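Local coordinates for possible substrate binding protein of ABC transporter system (Rhodopseudomonas palustris, PDB 3N0X), which probably binds a branched-chain amino acid or similar small solute and delivers it to an ABC transporter in the membrane for uptake, at residues K6-Y11 and A66-D71; A88-A93 and L100-A105; Q128-N133 and I204-W209; D156-F161 and A173-V178. All coordinates share one frame; numbering follows the deposited sequence.

Contact 1 (K6-Y11 and A66-D71)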
loop_
_atom_site.group_PDB
_atom_site.type_symbol
_atom_site.label_atom_id
_atom_site.label_comp_id
_atom_site.label_asym_id
_atom_site.label_seq_id
_atom_site.Cartn_x
_atom_site.Cartn_y
_atom_site.Cartn_z
ATOM N N LYS A 6 22.254 -2.965 -12.832
ATOM C CA LYS A 6 21.606 -1.727 -13.216
ATOM C C LYS A 6 20.123 -1.801 -12.890
ATOM O O LYS A 6 19.415 -2.608 -13.462
ATOM C CB LYS A 6 21.802 -1.486 -14.724
ATOM C CG LYS A 6 23.254 -1.284 -15.115
ATOM N N ILE A 7 19.675 -0.959 -11.968
ATOM C CA ILE A 7 18.263 -0.910 -11.535
ATOM C C ILE A 7 17.647 0.386 -12.001
ATOM O O ILE A 7 18.169 1.451 -11.737
ATOM C CB ILE A 7 18.157 -0.973 -9.979
ATOM C CG1 ILE A 7 18.829 -2.234 -9.457
ATOM C CG2 ILE A 7 16.689 -0.901 -9.515
ATOM C CD1 ILE A 7 19.029 -2.257 -7.904
ATOM N N ALA A 8 16.542 0.275 -12.730
ATOM C CA ALA A 8 15.802 1.422 -13.175
ATOM C C ALA A 8 14.667 1.706 -12.205
ATOM O O ALA A 8 13.939 0.798 -11.840
ATOM C CB ALA A 8 15.221 1.187 -14.607
ATOM N N LEU A 9 14.539 2.958 -11.775
ATOM C CA LEU A 9 13.393 3.394 -11.017
ATOM C C LEU A 9 12.540 4.317 -11.878
ATOM O O LEU A 9 13.004 5.382 -12.329
ATOM C CB LEU A 9 13.813 4.157 -9.749
ATOM C CG LEU A 9 12.666 4.830 -8.978
ATOM C CD1 LEU A 9 11.718 3.766 -8.389
ATOM C CD2 LEU A 9 13.243 5.780 -7.888
ATOM N N ILE A 10 11.292 3.921 -12.118
ATOM C CA ILE A 10 10.350 4.739 -12.869
ATOM C C ILE A 10 9.466 5.337 -11.798
ATOM O O ILE A 10 8.956 4.630 -10.942
ATOM C CB ILE A 10 9.504 3.886 -13.824
ATOM C CG1 ILE A 10 10.359 2.893 -14.623
ATOM C CG2 ILE A 10 8.661 4.756 -14.787
ATOM C CD1 ILE A 10 11.513 3.469 -15.402
ATOM N N TYR A 11 9.279 6.644 -11.835
ATOM C CA TYR A 11 8.544 7.367 -10.794
ATOM C C TYR A 11 8.024 8.711 -11.280
ATOM O O TYR A 11 8.545 9.268 -12.251
ATOM C CB TYR A 11 9.397 7.556 -9.533
ATOM C CG TYR A 11 10.653 8.429 -9.567
ATOM C CD1 TYR A 11 11.354 8.738 -10.732
ATOM C CD2 TYR A 11 11.187 8.862 -8.371
ATOM C CE1 TYR A 11 12.492 9.514 -10.682
ATOM C CE2 TYR A 11 12.315 9.621 -8.310
ATOM C CZ TYR A 11 12.989 9.926 -9.458
ATOM O OH TYR A 11 14.174 10.659 -9.415
ATOM N N ALA A 66 10.670 1.452 -21.511
ATOM C CA ALA A 66 11.305 0.872 -22.673
ATOM C C ALA A 66 12.730 1.387 -22.823
ATOM O O ALA A 66 13.666 0.631 -23.049
ATOM C CB ALA A 66 10.481 1.170 -23.942
ATOM N N GLU A 67 12.893 2.694 -22.669
ATOM C CA GLU A 67 14.222 3.286 -22.731
ATOM C C GLU A 67 15.163 2.707 -21.667
ATOM O O GLU A 67 16.350 2.457 -21.919
ATOM C CB GLU A 67 14.130 4.807 -22.579
ATOM C CG GLU A 67 15.470 5.500 -22.758
ATOM C CD GLU A 67 15.346 7.016 -22.774
ATOM O OE1 GLU A 67 15.276 7.620 -21.680
ATOM O OE2 GLU A 67 15.356 7.593 -23.886
ATOM N N ALA A 68 14.635 2.467 -20.478
ATOM C CA ALA A 68 15.431 1.884 -19.407
ATOM C C ALA A 68 15.957 0.518 -19.764
ATOM O O ALA A 68 17.121 0.225 -19.533
ATOM C CB ALA A 68 14.625 1.827 -18.105
ATOM N N TYR A 69 15.088 -0.335 -20.279
ATOM C CA TYR A 69 15.476 -1.671 -20.659
ATOM C C TYR A 69 16.371 -1.730 -21.891
ATOM O O TYR A 69 17.277 -2.559 -21.968
ATOM C CB TYR A 69 14.235 -2.499 -20.926
ATOM C CG TYR A 69 13.381 -2.843 -19.710
ATOM C CD1 TYR A 69 13.953 -3.200 -18.467
ATOM C CD2 TYR A 69 11.991 -2.893 -19.823
ATOM C CE1 TYR A 69 13.132 -3.552 -17.396
ATOM C CE2 TYR A 69 11.187 -3.236 -18.787
ATOM C CZ TYR A 69 11.740 -3.569 -17.568
ATOM O OH TYR A 69 10.904 -3.913 -16.538
ATOM N N GLN A 70 16.080 -0.882 -22.864
ATOM C CA GLN A 70 16.736 -0.971 -24.176
ATOM C C GLN A 70 17.960 -0.092 -24.433
ATOM O O GLN A 70 18.818 -0.470 -25.228
ATOM C CB GLN A 70 15.759 -0.549 -25.266
ATOM C CG GLN A 70 14.617 -1.560 -25.427
ATOM C CD GLN A 70 13.445 -1.033 -26.223
ATOM O OE1 GLN A 70 13.537 0.007 -26.866
ATOM N NE2 GLN A 70 12.329 -1.752 -26.177
ATOM N N ASP A 71 17.972 1.118 -23.887
ATOM C CA ASP A 71 19.089 2.047 -24.059
ATOM C C ASP A 71 20.002 1.999 -22.833
ATOM O O ASP A 71 21.234 1.940 -22.958
ATOM C CB ASP A 71 18.606 3.486 -24.236
ATOM C CG ASP A 71 17.909 3.708 -25.559
ATOM O OD1 ASP A 71 17.127 2.822 -25.981
ATOM O OD2 ASP A 71 18.154 4.758 -26.192
#
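In the N-terminal lobe of this type I periplasmic binding protein, A8 of strand 5-11 meets A68 of helix 58-70 at an interface of helix on sheet. The two methyls point at each other, with A8 CB 3.6 Å from A68 CB. Because each side chain is a single carbon, the backbones come close, A8 CA lying 6.3 Å from A68 CA; alanine suits both positions, because neither side chain extends beyond the carbon that makes the touch. I10, two residues further along the same face of the strand, adds a looser touch: its CD1 stands 4.4 Å from A68 CB. The folded second torsion of I10 (chi2 -54°) turns CD1 back from the extended course, and the longer isoleucine thereby meets the same methyl from the next inward-pointing position of the strand. No hydrogen bond crosses the contact, which is buried and wholly apolar. L9, between A8 and I10, serves the other face of the sheet, where helix 18-35 packs; there L9 CD2 lies over one face of the Y11 ring, 3.7 Å above its plane, while Y11 OH is hydrogen-bonded to E25. At the borders of the contact the helix is tied by polar groups: E67 forms a salt bridge with K52 of the neighbouring strand, and Y69 OH bonds to I99 O. Helix 58-70 connects strand 45-53 to strand 76-79, which flank strand 5-11, so it crosses over the strand between them, as in the doubly wound, Rossmann-like alpha/beta sandwich of this fold.

Contact 2 (A88-A93 and L100-A105)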
loop_
_atom_site.group_PDB
_atom_site.type_symbol
_atom_site.label_atom_id
_atom_site.label_comp_id
_atom_site.label_asym_id
_atom_site.label_seq_id
_atom_site.Cartn_x
_atom_site.Cartn_y
_atom_site.Cartn_z
ATOM N N ALA A 88 -0.137 0.770 -17.720
ATOM C CA ALA A 88 0.324 0.981 -19.081
ATOM C C ALA A 88 1.687 0.360 -19.321
ATOM O O ALA A 88 2.008 -0.042 -20.442
ATOM C CB ALA A 88 0.401 2.483 -19.428
ATOM N N ASP A 89 2.492 0.306 -18.270
ATOM C CA ASP A 89 3.848 -0.213 -18.372
ATOM C C ASP A 89 3.956 -1.742 -18.398
ATOM O O ASP A 89 4.979 -2.260 -18.818
ATOM C CB ASP A 89 4.702 0.280 -17.206
ATOM C CG ASP A 89 4.975 1.747 -17.243
ATOM O OD1 ASP A 89 4.761 2.382 -18.297
ATOM O OD2 ASP A 89 5.331 2.277 -16.152
ATOM N N LEU A 90 2.934 -2.455 -17.919
ATOM C CA LEU A 90 3.090 -3.900 -17.754
ATOM C C LEU A 90 3.475 -4.608 -19.079
ATOM O O LEU A 90 4.368 -5.438 -19.092
ATOM C CB LEU A 90 1.849 -4.535 -17.128
ATOM C CG LEU A 90 1.343 -3.855 -15.858
ATOM C CD1 LEU A 90 0.107 -4.642 -15.338
ATOM C CD2 LEU A 90 2.387 -3.736 -14.772
ATOM N N PRO A 91 2.818 -4.256 -20.210
ATOM C CA PRO A 91 3.169 -4.925 -21.471
ATOM C C PRO A 91 4.592 -4.641 -21.941
ATOM O O PRO A 91 5.156 -5.436 -22.701
ATOM C CB PRO A 91 2.141 -4.351 -22.482
ATOM C CG PRO A 91 1.080 -3.831 -21.663
ATOM C CD PRO A 91 1.616 -3.431 -20.358
ATOM N N VAL A 92 5.173 -3.529 -21.493
ATOM C CA VAL A 92 6.560 -3.196 -21.837
ATOM C C VAL A 92 7.544 -4.187 -21.208
ATOM O O VAL A 92 8.533 -4.589 -21.824
ATOM C CB VAL A 92 6.896 -1.744 -21.430
ATOM C CG1 VAL A 92 8.323 -1.402 -21.803
ATOM C CG2 VAL A 92 5.887 -0.783 -22.089
ATOM N N ALA A 93 7.263 -4.581 -19.973
ATOM C CA ALA A 93 8.065 -5.605 -19.333
ATOM C C ALA A 93 8.043 -6.905 -20.131
ATOM O O ALA A 93 9.084 -7.499 -20.398
ATOM C CB ALA A 93 7.587 -5.848 -17.881
ATOM N N LEU A 100 9.519 -6.139 -14.022
ATOM C CA LEU A 100 9.098 -4.887 -13.412
ATOM C C LEU A 100 8.559 -5.227 -12.022
ATOM O O LEU A 100 7.620 -6.018 -11.895
ATOM C CB LEU A 100 8.022 -4.229 -14.247
ATOM C CG LEU A 100 7.409 -2.951 -13.640
ATOM C CD1 LEU A 100 8.418 -1.818 -13.461
ATOM C CD2 LEU A 100 6.233 -2.481 -14.480
ATOM N N ILE A 101 9.164 -4.636 -10.996
ATOM C CA ILE A 101 8.683 -4.756 -9.619
ATOM C C ILE A 101 7.825 -3.526 -9.386
ATOM O O ILE A 101 8.294 -2.379 -9.445
ATOM C CB ILE A 101 9.826 -4.800 -8.575
ATOM C CG1 ILE A 101 10.647 -6.105 -8.737
ATOM C CG2 ILE A 101 9.227 -4.677 -7.167
ATOM C CD1 ILE A 101 11.968 -6.081 -7.951
ATOM N N VAL A 102 6.545 -3.753 -9.164
ATOM C CA VAL A 102 5.599 -2.655 -9.039
ATOM C C VAL A 102 5.625 -2.120 -7.613
ATOM O O VAL A 102 5.417 -2.864 -6.642
ATOM C CB VAL A 102 4.184 -3.051 -9.490
ATOM C CG1 VAL A 102 3.190 -1.855 -9.234
ATOM C CG2 VAL A 102 4.229 -3.473 -10.992
ATOM N N GLU A 103 5.872 -0.811 -7.535
ATOM C CA GLU A 103 6.044 -0.096 -6.271
ATOM C C GLU A 103 6.029 1.379 -6.596
ATOM O O GLU A 103 6.877 1.829 -7.360
ATOM C CB GLU A 103 7.423 -0.460 -5.661
ATOM C CG GLU A 103 7.760 0.318 -4.411
ATOM C CD GLU A 103 6.811 0.061 -3.267
ATOM O OE1 GLU A 103 6.588 -1.135 -2.892
ATOM O OE2 GLU A 103 6.351 1.089 -2.695
ATOM N N PRO A 104 5.126 2.154 -5.979
ATOM C CA PRO A 104 4.087 1.829 -4.986
ATOM C C PRO A 104 2.698 1.474 -5.489
ATOM O O PRO A 104 1.856 1.142 -4.663
ATOM C CB PRO A 104 3.957 3.133 -4.197
ATOM C CG PRO A 104 4.220 4.175 -5.221
ATOM C CD PRO A 104 5.337 3.603 -6.101
ATOM N N ALA A 105 2.478 1.532 -6.797
ATOM C CA ALA A 105 1.106 1.438 -7.368
ATOM C C ALA A 105 0.296 0.289 -6.782
ATOM O O ALA A 105 0.733 -0.871 -6.842
ATOM C CB ALA A 105 1.152 1.338 -8.868
#
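L100 carries most of this contact, meeting three residues of helix 83-96. Its CB lies 4.0 Å from A93 CB, and its CD2 lies 4.1 Å from L90 CD2 and 4.2 Å from D89 CB. With CG anti to the backbone N (chi1 175°), the leucine sends its branched end along the helix toward the earlier turn, where L90 crosses it at about a right angle. L90 CD2 also reaches V102 CG2, 4.2 Å away, and thus bridges the two strand residues that face the helix. The small A93 lets the strand's start draw near: A93 CA and L100 CA are 6.1 Å apart. These elements belong to the beta-alpha-beta unit of strand 76-79, helix 83-96 and strand 100-102, and the helix segment runs roughly antiparallel to the strand, at 153° and 9.6 Å between axes. Proline P91, lacking an N-H, sits at a kink in the helix just beyond L90. Further out, I119 of strand 119-121 packs against L90, A93 and V102 together. D89 gives the contact only its CB; its carboxylate turns to the preceding helix, where OD2 is hydrogen-bonded to S61 OG.

Contact 3 (Q128-N133 and I204-W209)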
loop_
_atom_site.group_PDB
_atom_site.type_symbol
_atom_site.label_atom_id
_atom_site.label_comp_id
_atom_site.label_asym_id
_atom_site.label_seq_id
_atom_site.Cartn_x
_atom_site.Cartn_y
_atom_site.Cartn_z
ATOM N N GLN A 128 -5.564 -5.800 -0.293
ATOM C CA GLN A 128 -4.891 -5.908 1.003
ATOM C C GLN A 128 -5.353 -4.787 1.960
ATOM O O GLN A 128 -5.621 -5.045 3.144
ATOM C CB GLN A 128 -3.376 -5.951 0.847
ATOM C CG GLN A 128 -2.878 -7.366 0.360
ATOM C CD GLN A 128 -1.420 -7.323 -0.087
ATOM O OE1 GLN A 128 -1.042 -6.465 -0.892
ATOM N NE2 GLN A 128 -0.623 -8.246 0.402
ATOM N N ASP A 129 -5.469 -3.557 1.448
ATOM C CA ASP A 129 -5.980 -2.478 2.298
ATOM C C ASP A 129 -7.386 -2.830 2.871
ATOM O O ASP A 129 -7.620 -2.828 4.069
ATOM C CB ASP A 129 -5.989 -1.155 1.542
ATOM C CG ASP A 129 -4.615 -0.477 1.519
ATOM O OD1 ASP A 129 -3.797 -0.747 2.424
ATOM O OD2 ASP A 129 -4.410 0.392 0.645
ATOM N N ALA A 130 -8.309 -3.206 1.989
ATOM C CA ALA A 130 -9.668 -3.427 2.399
ATOM C C ALA A 130 -9.801 -4.635 3.311
ATOM O O ALA A 130 -10.489 -4.587 4.321
ATOM C CB ALA A 130 -10.567 -3.570 1.124
ATOM N N ILE A 131 -9.121 -5.719 2.948
ATOM C CA ILE A 131 -9.163 -6.924 3.720
ATOM C C ILE A 131 -8.565 -6.744 5.123
ATOM O O ILE A 131 -9.133 -7.205 6.126
ATOM C CB ILE A 131 -8.471 -8.079 2.926
ATOM C CG1 ILE A 131 -9.323 -8.440 1.723
ATOM C CG2 ILE A 131 -8.235 -9.291 3.815
ATOM C CD1 ILE A 131 -8.603 -9.288 0.647
ATOM N N SER A 132 -7.401 -6.106 5.196
ATOM C CA SER A 132 -6.803 -5.842 6.483
ATOM C C SER A 132 -7.771 -5.062 7.392
ATOM O O SER A 132 -7.825 -5.308 8.593
ATOM C CB SER A 132 -5.470 -5.085 6.336
ATOM O OG SER A 132 -5.635 -3.780 5.797
ATOM N N ASN A 133 -8.498 -4.099 6.847
ATOM C CA ASN A 133 -9.497 -3.383 7.643
ATOM C C ASN A 133 -10.603 -4.274 8.184
ATOM O O ASN A 133 -10.985 -4.184 9.342
ATOM C CB ASN A 133 -10.044 -2.181 6.868
ATOM C CG ASN A 133 -9.142 -0.981 6.976
ATOM O OD1 ASN A 133 -9.336 -0.144 7.879
ATOM N ND2 ASN A 133 -8.128 -0.897 6.116
ATOM N N ILE A 204 -20.324 0.174 13.803
ATOM C CA ILE A 204 -19.228 0.870 13.129
ATOM C C ILE A 204 -19.624 1.220 11.696
ATOM O O ILE A 204 -20.180 0.366 10.992
ATOM C CB ILE A 204 -17.958 0.011 13.068
ATOM C CG1 ILE A 204 -17.554 -0.515 14.466
ATOM C CG2 ILE A 204 -16.777 0.823 12.442
ATOM C CD1 ILE A 204 -16.351 -1.510 14.443
ATOM N N ILE A 205 -19.366 2.451 11.287
ATOM C CA ILE A 205 -19.441 2.858 9.873
ATOM C C ILE A 205 -18.000 2.792 9.399
ATOM O O ILE A 205 -17.143 3.532 9.922
ATOM C CB ILE A 205 -20.014 4.289 9.671
ATOM C CG1 ILE A 205 -21.479 4.335 10.148
ATOM C CG2 ILE A 205 -19.841 4.718 8.218
ATOM C CD1 ILE A 205 -22.019 5.748 10.278
ATOM N N TRP A 206 -17.726 1.961 8.393
ATOM C CA TRP A 206 -16.394 1.870 7.786
ATOM C C TRP A 206 -16.439 2.610 6.452
ATOM O O TRP A 206 -17.299 2.343 5.606
ATOM C CB TRP A 206 -15.927 0.410 7.615
ATOM C CG TRP A 206 -14.550 0.338 7.089
ATOM C CD1 TRP A 206 -13.419 0.549 7.803
ATOM C CD2 TRP A 206 -14.123 0.041 5.751
ATOM N NE1 TRP A 206 -12.304 0.416 7.003
ATOM C CE2 TRP A 206 -12.696 0.093 5.738
ATOM C CE3 TRP A 206 -14.789 -0.273 4.564
ATOM C CZ2 TRP A 206 -11.944 -0.153 4.585
ATOM C CZ3 TRP A 206 -14.020 -0.519 3.409
ATOM C CH2 TRP A 206 -12.615 -0.462 3.443
ATOM N N VAL A 207 -15.512 3.548 6.281
ATOM C CA VAL A 207 -15.454 4.380 5.096
ATOM C C VAL A 207 -14.246 3.994 4.233
ATOM O O VAL A 207 -13.119 3.754 4.743
ATOM C CB VAL A 207 -15.358 5.841 5.497
ATOM C CG1 VAL A 207 -15.354 6.769 4.249
ATOM C CG2 VAL A 207 -16.542 6.236 6.410
ATOM N N ILE A 208 -14.473 3.953 2.922
ATOM C CA ILE A 208 -13.397 3.842 1.963
ATOM C C ILE A 208 -13.597 5.054 1.038
ATOM O O ILE A 208 -14.691 5.266 0.504
ATOM C CB ILE A 208 -13.338 2.491 1.198
ATOM C CG1 ILE A 208 -12.235 2.537 0.131
ATOM C CG2 ILE A 208 -14.689 2.155 0.576
ATOM C CD1 ILE A 208 -11.974 1.205 -0.570
ATOM N N TRP A 209 -12.550 5.837 0.851
ATOM C CA TRP A 209 -12.690 7.089 0.097
ATOM C C TRP A 209 -11.334 7.467 -0.516
ATOM O O TRP A 209 -10.301 7.370 0.147
ATOM C CB TRP A 209 -13.177 8.219 1.014
ATOM C CG TRP A 209 -13.891 9.309 0.308
ATOM C CD1 TRP A 209 -13.358 10.470 -0.193
ATOM C CD2 TRP A 209 -15.290 9.353 -0.003
ATOM N NE1 TRP A 209 -14.346 11.239 -0.761
ATOM C CE2 TRP A 209 -15.543 10.584 -0.665
ATOM C CE3 TRP A 209 -16.365 8.497 0.249
ATOM C CZ2 TRP A 209 -16.801 10.937 -1.104
ATOM C CZ3 TRP A 209 -17.605 8.856 -0.167
ATOM C CH2 TRP A 209 -17.827 10.067 -0.858
#
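The first torsion of W206 (chi1 -176°) swings CG to the far side from the main-chain nitrogen and carries the indole away from strand 202-207 to N133 on helix 126-137. The strand is an inner member of the parallel sheet in the second lobe, a Rossmann-like domain of the type I binding-protein fold, and the helix packs on one side of that sheet. The two side chains cross at about a right angle, with amide and ring planes 48° apart. W206 NE1 donates to N133 OD1 at 3.1 Å, with a moderately bent N-H...O angle of 155°. The indole nitrogen comes from above the carbonyl plane, so no lone pair is addressed directly, while OD1 sits at the ring edge, close to the indole plane. N133 CB lies 3.4 Å from W206 NE1, and the far end of the indole reaches the helix backbone, CH2 lying 4.3 Å from A130 CA; alanine suits this position, its lone methyl also near the ring, CB 4.4 Å from CH2. The F161 ring, from helix 152-165, stacks on the indole. N133 OD1 is gripped twice, accepting also from A253 N of another sheet. Replacing N133 by an alanine would probably leave both the indole N-H and that backbone N-H without their acceptor inside a buried region. Asparagine suits the place because its other end is a donor: ND2, with its partner in the amide plane, gives a nearly straight 2.9 Å bond to D129 O. That oxygen also receives N133 N, at 3.2 Å, and the two donors reach it from opposite faces of its carbonyl plane.

Contact 4 (D156-F161 and A173-V178)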
loop_
_atom_site.group_PDB
_atom_site.type_symbol
_atom_site.label_atom_id
_atom_site.label_comp_id
_atom_site.label_asym_id
_atom_site.label_seq_id
_atom_site.Cartn_x
_atom_site.Cartn_y
_atom_site.Cartn_z
ATOM N N ASP A 156 -15.115 -2.225 -5.548
ATOM C CA ASP A 156 -14.250 -3.367 -5.448
ATOM C C ASP A 156 -13.647 -3.438 -4.038
ATOM O O ASP A 156 -13.447 -4.528 -3.496
ATOM C CB ASP A 156 -13.155 -3.315 -6.483
ATOM C CG ASP A 156 -13.676 -3.411 -7.926
ATOM O OD1 ASP A 156 -14.870 -3.738 -8.156
ATOM O OD2 ASP A 156 -12.878 -3.109 -8.848
ATOM N N GLY A 157 -13.382 -2.279 -3.429
ATOM C CA GLY A 157 -12.842 -2.252 -2.059
ATOM C C GLY A 157 -13.860 -2.805 -1.084
ATOM O O GLY A 157 -13.551 -3.644 -0.236
ATOM N N VAL A 158 -15.103 -2.352 -1.195
ATOM C CA VAL A 158 -16.140 -2.883 -0.295
ATOM C C VAL A 158 -16.390 -4.353 -0.571
ATOM O O VAL A 158 -16.569 -5.129 0.364
ATOM C CB VAL A 158 -17.434 -2.070 -0.333
ATOM C CG1 VAL A 158 -18.574 -2.798 0.469
ATOM C CG2 VAL A 158 -17.225 -0.648 0.199
ATOM N N ALA A 159 -16.327 -4.774 -1.838
ATOM C CA ALA A 159 -16.483 -6.193 -2.123
ATOM C C ALA A 159 -15.453 -7.031 -1.402
ATOM O O ALA A 159 -15.760 -8.082 -0.818
ATOM C CB ALA A 159 -16.458 -6.460 -3.658
ATOM N N ALA A 160 -14.199 -6.597 -1.445
ATOM C CA ALA A 160 -13.093 -7.318 -0.783
ATOM C C ALA A 160 -13.254 -7.339 0.746
ATOM O O ALA A 160 -13.054 -8.359 1.418
ATOM C CB ALA A 160 -11.753 -6.722 -1.192
ATOM N N PHE A 161 -13.623 -6.176 1.282
ATOM C CA PHE A 161 -13.904 -6.033 2.699
ATOM C C PHE A 161 -15.004 -7.000 3.131
ATOM O O PHE A 161 -14.857 -7.674 4.153
ATOM C CB PHE A 161 -14.286 -4.545 2.962
ATOM C CG PHE A 161 -14.679 -4.217 4.365
ATOM C CD1 PHE A 161 -15.998 -4.322 4.780
ATOM C CD2 PHE A 161 -13.727 -3.724 5.270
ATOM C CE1 PHE A 161 -16.362 -3.973 6.080
ATOM C CE2 PHE A 161 -14.096 -3.337 6.558
ATOM C CZ PHE A 161 -15.418 -3.501 6.981
ATOM N N ALA A 173 -24.553 -4.689 7.831
ATOM C CA ALA A 173 -25.959 -4.291 7.803
ATOM C C ALA A 173 -26.376 -3.641 6.488
ATOM O O ALA A 173 -27.501 -3.826 6.015
ATOM C CB ALA A 173 -26.223 -3.305 8.920
ATOM N N THR A 174 -25.502 -2.814 5.925
ATOM C CA THR A 174 -25.874 -2.045 4.701
ATOM C C THR A 174 -24.622 -1.514 4.046
ATOM O O THR A 174 -23.579 -1.396 4.706
ATOM C CB THR A 174 -26.840 -0.878 4.983
ATOM O OG1 THR A 174 -27.414 -0.451 3.739
ATOM C CG2 THR A 174 -26.154 0.323 5.694
ATOM N N GLU A 175 -24.731 -1.249 2.741
ATOM C CA GLU A 175 -23.673 -0.656 1.913
ATOM C C GLU A 175 -24.257 0.540 1.207
ATOM O O GLU A 175 -25.321 0.431 0.563
ATOM C CB GLU A 175 -23.170 -1.659 0.877
ATOM C CG GLU A 175 -22.632 -2.960 1.369
ATOM C CD GLU A 175 -22.512 -3.975 0.247
ATOM O OE1 GLU A 175 -21.939 -3.681 -0.846
ATOM O OE2 GLU A 175 -23.080 -5.076 0.431
ATOM N N GLU A 176 -23.639 1.702 1.392
ATOM C CA GLU A 176 -24.053 2.905 0.700
ATOM C C GLU A 176 -22.977 3.309 -0.299
ATOM O O GLU A 176 -21.771 3.390 0.050
ATOM C CB GLU A 176 -24.299 4.049 1.694
ATOM C CG GLU A 176 -25.512 3.856 2.521
ATOM C CD GLU A 176 -26.790 4.240 1.749
ATOM O OE1 GLU A 176 -26.697 4.908 0.666
ATOM O OE2 GLU A 176 -27.888 3.951 2.250
ATOM N N TYR A 177 -23.413 3.628 -1.518
ATOM C CA TYR A 177 -22.530 4.108 -2.594
ATOM C C TYR A 177 -23.053 5.433 -3.090
ATOM O O TYR A 177 -24.197 5.513 -3.497
ATOM C CB TYR A 177 -22.456 3.102 -3.749
ATOM C CG TYR A 177 -21.922 1.769 -3.337
ATOM C CD1 TYR A 177 -20.563 1.562 -3.167
ATOM C CD2 TYR A 177 -22.792 0.714 -3.029
ATOM C CE1 TYR A 177 -20.065 0.344 -2.751
ATOM C CE2 TYR A 177 -22.301 -0.514 -2.564
ATOM C CZ TYR A 177 -20.934 -0.688 -2.439
ATOM O OH TYR A 177 -20.422 -1.910 -1.981
ATOM N N VAL A 178 -22.221 6.461 -3.020
ATOM C CA VAL A 178 -22.655 7.810 -3.390
ATOM C C VAL A 178 -21.764 8.333 -4.496
ATOM O O VAL A 178 -20.660 7.826 -4.714
ATOM C CB VAL A 178 -22.635 8.762 -2.161
ATOM C CG1 VAL A 178 -23.546 8.205 -1.058
ATOM C CG2 VAL A 178 -21.222 8.984 -1.645
#
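The Y177 ring has a carboxylate oxygen, E175 OE1, at its edge and in its plane, while V158 of the facing helix approaches it obliquely, V158 CG2 lying 4.2 Å from Y177 CE1; R155 adds a cation-pi contact with the ring. The setting is a beta-alpha-beta unit, strand 142-149, helix 152-165 and strand 171-178, in which the helix packs over an edge strand of the parallel sheet. V158 and Y177 come from opposite directions, so the valine runs into the phenol end, with V158 CG1 3.2 Å and V158 CB 3.4 Å from Y177 OH. CG1 is put there by lying anti to the backbone N (chi1 171°), and it lies 3.7 Å from E175 OE1 as well. A beta-branched residue fits because one methyl, CG1, meets the hydroxyl while the other, CG2, reaches the ring carbon CE1. Glutamate suits its place through length: extended beyond CG, it brings one oxygen to the tyrosine and the other, OE2, to a salt bridge with K162, one turn beyond V158 on the same helix. With a leucine in place of E175, the Y177 hydroxyl would probably lose its acceptor and K162 a mate for its charge. T146 and A148 of the adjoining strand 142-149 also pack against V158. Y177 OH donates to E175 OE1 over 2.6 Å, a short bond received on the anti lone pair of OE1, away from OE2.

From the N terminus, contact 1 closes the first loop, bringing strand 5-11 to helix 58-70 across 54 intervening residues. Contact 2 follows in series with a short loop of six residues, joining helix 83-96 to the next strand of the same sheet; the two touch where Y69 packs on A93. After strand 119-121 the chain enters the other lobe. Contact 3 closes a long loop from helix 126-137 to strand 202-207, and contact 4, tying helix 152-165 to strand 171-178, is nested within it; W206 and F161 join the pair. Contacts 1 and 3 have centres about 35 Å apart, on opposite sides of the chain's centre, reflecting the two-lobed architecture.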